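Glucose-binding protein (Thermus thermophilus HB27, PDB 2B3F) binds galactose and probably serves as the sugar-capturing component of a transport system. Local coordinates at residues 138-141 / 142-146; 228-232 / 233-237. All blocks are in the same frame, centred on the assembly; numbering follows the deposited sequence.

Contact 1 of 2, residues 138-141 / 142-146. Unlike the reference sequence in segment 142-146: K144 (reference Glu).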
loop_
_atom_site.group_PDB
_atom_site.type_symbol
_atom_site.label_atom_id
_atom_site.label_comp_id
_atom_site.label_asym_id
_atom_site.label_seq_id
_atom_site.Cartn_x
_atom_site.Cartn_y
_atom_site.Cartn_z
ATOM N N PRO A 138 22.177 -8.212 3.830
ATOM C CA PRO A 138 20.994 -7.750 3.088
ATOM C C PRO A 138 21.351 -7.153 1.718
ATOM O O PRO A 138 22.134 -6.215 1.660
ATOM C CB PRO A 138 20.419 -6.651 3.999
ATOM C CG PRO A 138 21.567 -6.160 4.764
ATOM C CD PRO A 138 22.440 -7.355 5.004
ATOM N N PRO A 139 20.783 -7.691 0.618
ATOM C CA PRO A 139 21.150 -7.233 -0.729
ATOM C C PRO A 139 20.659 -5.834 -1.117
ATOM O O PRO A 139 19.502 -5.489 -0.871
ATOM C CB PRO A 139 20.542 -8.296 -1.649
ATOM C CG PRO A 139 19.515 -8.977 -0.839
ATOM C CD PRO A 139 19.817 -8.802 0.592
ATOM N N ARG A 140 21.539 -5.055 -1.751
ATOM C CA ARG A 140 21.236 -3.681 -2.135
ATOM C C ARG A 140 20.839 -3.532 -3.612
ATOM O O ARG A 140 20.381 -2.460 -4.022
ATOM C CB ARG A 140 22.405 -2.746 -1.763
ATOM C CG ARG A 140 23.608 -2.746 -2.731
ATOM C CD ARG A 140 24.727 -1.752 -2.292
ATOM N NE ARG A 140 25.146 -1.958 -0.893
ATOM C CZ ARG A 140 26.075 -2.833 -0.478
ATOM N NH1 ARG A 140 26.723 -3.616 -1.347
ATOM N NH2 ARG A 140 26.360 -2.927 0.823
ATOM N N THR A 141 21.008 -4.601 -4.403
ATOM C CA THR A 141 20.595 -4.617 -5.809
ATOM C C THR A 141 19.968 -5.963 -6.126
ATOM O O THR A 141 20.161 -6.915 -5.388
ATOM C CB THR A 141 21.785 -4.467 -6.768
ATOM O OG1 THR A 141 22.667 -5.590 -6.606
ATOM C CG2 THR A 141 22.532 -3.167 -6.516
ATOM N N TRP A 142 19.237 -6.051 -7.236
ATOM C CA TRP A 142 18.626 -7.339 -7.614
ATOM C C TRP A 142 19.659 -8.405 -8.004
ATOM O O TRP A 142 19.449 -9.592 -7.720
ATOM C CB TRP A 142 17.524 -7.176 -8.683
ATOM C CG TRP A 142 16.291 -6.553 -8.092
ATOM C CD1 TRP A 142 15.750 -5.335 -8.407
ATOM C CD2 TRP A 142 15.481 -7.096 -7.034
ATOM N NE1 TRP A 142 14.642 -5.101 -7.619
ATOM C CE2 TRP A 142 14.456 -6.164 -6.770
ATOM C CE3 TRP A 142 15.510 -8.284 -6.295
ATOM C CZ2 TRP A 142 13.473 -6.389 -5.798
ATOM C CZ3 TRP A 142 14.534 -8.497 -5.325
ATOM C CH2 TRP A 142 13.539 -7.550 -5.084
ATOM N N ASP A 143 20.783 -7.990 -8.586
ATOM C CA ASP A 143 21.862 -8.953 -8.883
ATOM C C ASP A 143 22.428 -9.555 -7.609
ATOM O O ASP A 143 22.587 -10.772 -7.515
ATOM C CB ASP A 143 22.977 -8.314 -9.726
ATOM C CG ASP A 143 22.597 -8.186 -11.194
ATOM O OD1 ASP A 143 21.677 -8.884 -11.653
ATOM O OD2 ASP A 143 23.196 -7.364 -11.904
ATOM N N LYS A 144 22.707 -8.718 -6.615
ATOM C CA LYS A 144 23.182 -9.218 -5.323
ATOM C C LYS A 144 22.119 -10.042 -4.566
ATOM O O LYS A 144 22.435 -11.000 -3.870
ATOM C CB LYS A 144 23.706 -8.067 -4.453
ATOM C CG LYS A 144 24.900 -7.320 -5.070
ATOM C CD LYS A 144 25.307 -6.092 -4.241
ATOM C CE LYS A 144 26.439 -5.313 -4.909
ATOM N NZ LYS A 144 27.506 -4.902 -3.939
ATOM N N PHE A 145 20.852 -9.666 -4.706
ATOM C CA PHE A 145 19.753 -10.455 -4.153
ATOM C C PHE A 145 19.752 -11.873 -4.727
ATOM O O PHE A 145 19.644 -12.854 -4.000
ATOM C CB PHE A 145 18.402 -9.753 -4.437
ATOM C CG PHE A 145 17.202 -10.543 -4.009
ATOM C CD1 PHE A 145 16.664 -10.390 -2.737
ATOM C CD2 PHE A 145 16.595 -11.424 -4.885
ATOM C CE1 PHE A 145 15.555 -11.125 -2.344
ATOM C CE2 PHE A 145 15.494 -12.169 -4.503
ATOM C CZ PHE A 145 14.975 -12.025 -3.227
ATOM N N LEU A 146 19.840 -11.973 -6.040
ATOM C CA LEU A 146 19.787 -13.271 -6.697
ATOM C C LEU A 146 20.991 -14.140 -6.323
ATOM O O LEU A 146 20.838 -15.328 -6.102
ATOM C CB LEU A 146 19.709 -13.094 -8.209
ATOM C CG LEU A 146 18.398 -12.485 -8.728
ATOM C CD1 LEU A 146 18.560 -12.106 -10.182
ATOM C CD2 LEU A 146 17.233 -13.431 -8.530
#
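The N-terminal cap of helix 142-154 is built by T141 and K144 and illustrates how a helix start is supplied with the acceptors that its first turn lacks. T141 is the N-cap residue: its OG1 accepts a nearly straight hydrogen bond from K144 N (3.1 Å, 165° at the hydrogen). With chi1 at 63°, OG1 is tucked between the backbone N and carbonyl carbon of its own residue, which aims it back at the first turn. T141 O then receives F145 N at 2.9 Å, the first regular bond of the helix. An alanine here would remove OG1 and is likely to leave K144 N without its capping acceptor. Before the cap, P139 leans on the same turn: its CB lies 3.4 Å from F145 N, and its CG meets the edge of the F145 ring at CD1 (3.7 Å). Over one face of the same ring comes the edge of the W142 indole, whose CZ3 stands 3.5 Å above the F145 plane, near the centre; V211 of helix 199-212 touches both. Outside, the K144 chain runs past T141 OG1, its CG 3.2 Å away, to reach R140. K144 NZ lies in the plane of the R140 guanidinium, at its edge, 3.0 Å from R140 NH1. Both are donors of like charge: no bond, and probably some energy cost, though solvent may screen these exposed residues. K144 replaces the glutamate of the reference sequence and offers no carboxylate to T141 N, so the reciprocal half of a capping box cannot form and the side-chain cap is the T141 hydroxyl.

Contact 2 of 2, residues 228-232 / 233-237; sequences VDRVV and QGKAA
R230 and K235 meet first through the main chain, where R230 O takes two weak hydrogen bonds, from K235 N at 2.9 Å and from A236 N at 3.2 Å, both bent to 126°. One residue earlier, D229 O accepts from Q233 N in ordinary helical fashion. G234 N reaches V231 O (3.0 Å), but from well above the carbonyl plane, 68° out of it. The K235 N and G234 N bonds together make the Schellman motif that ends helix 224-233: G234 takes a positive phi of 72°, a value glycine accepts readily, and the chain turns back across the last turn toward strand 238-240. A water extends the polar set, donating to V231 O and, at 2.7 Å, to A236 O, so that the departing chain is tied to the helix end.

The apolar contacts lie on the inner side. A236 CB touches both R230 CB and V231 CG2, each at 4.1 Å, and A162 of strand 161-162 packs against all three residues.

Among the long polar side chains, R230 bends at chi3 and brings one face of its guanidinium over K235 CB, 4.0 Å from the plane and offset toward the rim, the two chains crossing at about a right angle. The Q233 chain, extended beyond CG, runs alongside the carbonyl of D229, its CD 3.2 Å from D229 O. The D229 carboxylate turns away, and its OD1 is hydrogen-bonded to Y248 OH on helix 244-252.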
loop_
_atom_site.group_PDB
_atom_site.type_symbol
_atom_site.label_atom_id
_atom_site.label_comp_id
_atom_site.label_asym_id
_atom_site.label_seq_id
_atom_site.Cartn_x
_atom_site.Cartn_y
_atom_site.Cartn_z
ATOM N N VAL A 228 5.024 -12.917 5.767
ATOM C CA VAL A 228 5.889 -12.312 6.768
ATOM C C VAL A 228 6.309 -13.351 7.804
ATOM O O VAL A 228 7.479 -13.395 8.193
ATOM C CB VAL A 228 5.218 -11.077 7.470
ATOM C CG1 VAL A 228 6.100 -10.563 8.622
ATOM C CG2 VAL A 228 4.988 -9.970 6.440
ATOM N N ASP A 229 5.349 -14.162 8.232
ATOM C CA ASP A 229 5.593 -15.208 9.215
ATOM C C ASP A 229 6.745 -16.119 8.771
ATOM O O ASP A 229 7.525 -16.555 9.606
ATOM C CB ASP A 229 4.338 -16.061 9.429
ATOM C CG ASP A 229 3.278 -15.379 10.259
ATOM O OD1 ASP A 229 3.546 -14.309 10.878
ATOM O OD2 ASP A 229 2.167 -15.941 10.308
ATOM N N ARG A 230 6.860 -16.406 7.473
ATOM C CA ARG A 230 7.956 -17.256 6.989
ATOM C C ARG A 230 9.307 -16.668 7.298
ATOM O O ARG A 230 10.244 -17.390 7.636
ATOM C CB ARG A 230 7.865 -17.541 5.470
ATOM C CG ARG A 230 6.706 -18.450 5.090
ATOM C CD ARG A 230 6.647 -18.701 3.597
ATOM N NE ARG A 230 7.818 -19.437 3.152
ATOM C CZ ARG A 230 7.942 -20.755 3.214
ATOM N NH1 ARG A 230 6.939 -21.501 3.672
ATOM N NH2 ARG A 230 9.071 -21.318 2.809
ATOM N N VAL A 231 9.431 -15.352 7.175
ATOM C CA VAL A 231 10.661 -14.675 7.522
ATOM C C VAL A 231 10.912 -14.751 9.043
ATOM O O VAL A 231 12.042 -15.049 9.479
ATOM C CB VAL A 231 10.661 -13.203 7.029
ATOM C CG1 VAL A 231 11.912 -12.485 7.471
ATOM C CG2 VAL A 231 10.545 -13.161 5.523
ATOM N N VAL A 232 9.880 -14.489 9.840
ATOM C CA VAL A 232 10.001 -14.548 11.309
ATOM C C VAL A 232 10.479 -15.949 11.749
ATOM O O VAL A 232 11.296 -16.085 12.663
ATOM C CB VAL A 232 8.684 -14.143 11.983
ATOM C CG1 VAL A 232 8.759 -14.289 13.526
ATOM C CG2 VAL A 232 8.348 -12.668 11.579
ATOM N N GLN A 233 9.993 -16.960 11.046
ATOM C CA GLN A 233 10.355 -18.369 11.275
ATOM C C GLN A 233 11.717 -18.809 10.698
ATOM O O GLN A 233 12.212 -19.880 11.033
ATOM C CB GLN A 233 9.268 -19.240 10.677
ATOM C CG GLN A 233 7.961 -19.137 11.404
ATOM C CD GLN A 233 6.777 -19.535 10.556
ATOM O OE1 GLN A 233 6.914 -19.767 9.357
ATOM N NE2 GLN A 233 5.599 -19.604 11.168
ATOM N N GLY A 234 12.345 -18.002 9.863
ATOM C CA GLY A 234 13.573 -18.415 9.207
ATOM C C GLY A 234 13.362 -19.461 8.121
ATOM O O GLY A 234 14.337 -20.095 7.679
ATOM N N LYS A 235 12.107 -19.635 7.688
ATOM C CA LYS A 235 11.785 -20.416 6.480
ATOM C C LYS A 235 11.969 -19.607 5.200
ATOM O O LYS A 235 11.798 -20.126 4.094
ATOM C CB LYS A 235 10.364 -20.951 6.543
ATOM C CG LYS A 235 10.161 -21.937 7.666
ATOM C CD LYS A 235 8.953 -22.839 7.462
ATOM C CE LYS A 235 7.730 -22.332 8.186
ATOM N NZ LYS A 235 6.737 -23.420 8.461
ATOM N N ALA A 236 12.316 -18.332 5.367
ATOM C CA ALA A 236 12.711 -17.443 4.283
ATOM C C ALA A 236 13.670 -16.427 4.881
ATOM O O ALA A 236 13.663 -16.243 6.087
ATOM C CB ALA A 236 11.477 -16.745 3.720
ATOM N N ALA A 237 14.474 -15.782 4.043
ATOM C CA ALA A 237 15.406 -14.744 4.468
ATOM C C ALA A 237 14.818 -13.328 4.310
ATOM O O ALA A 237 15.121 -12.418 5.106
ATOM C CB ALA A 237 16.707 -14.863 3.672
HETATM O O HOH W 1 14.669 -15.195 8.366
#

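In the fold
Contacts 1 and 2 treat opposite ends of two helices: 138-146 starts helix 142-154, while 228-237 finishes helix 224-233. They lie on the same side of the chain's centre, their nearest atoms about 7 Å apart and not touching. Each is partly buried, with long charged side chains outside and apolar ones within. Both rest on the same four-stranded sheet, contact 1 at strand 123-126 and contact 2 at strands 161-162 and 238-240, but the neighbouring helices differ: 166-190 and 199-212 against 244-252. So does the chemistry, since a side-chain hydroxyl joins the main-chain carbonyl in the former, whereas main-chain carbonyls, a glycine and a water close the latter.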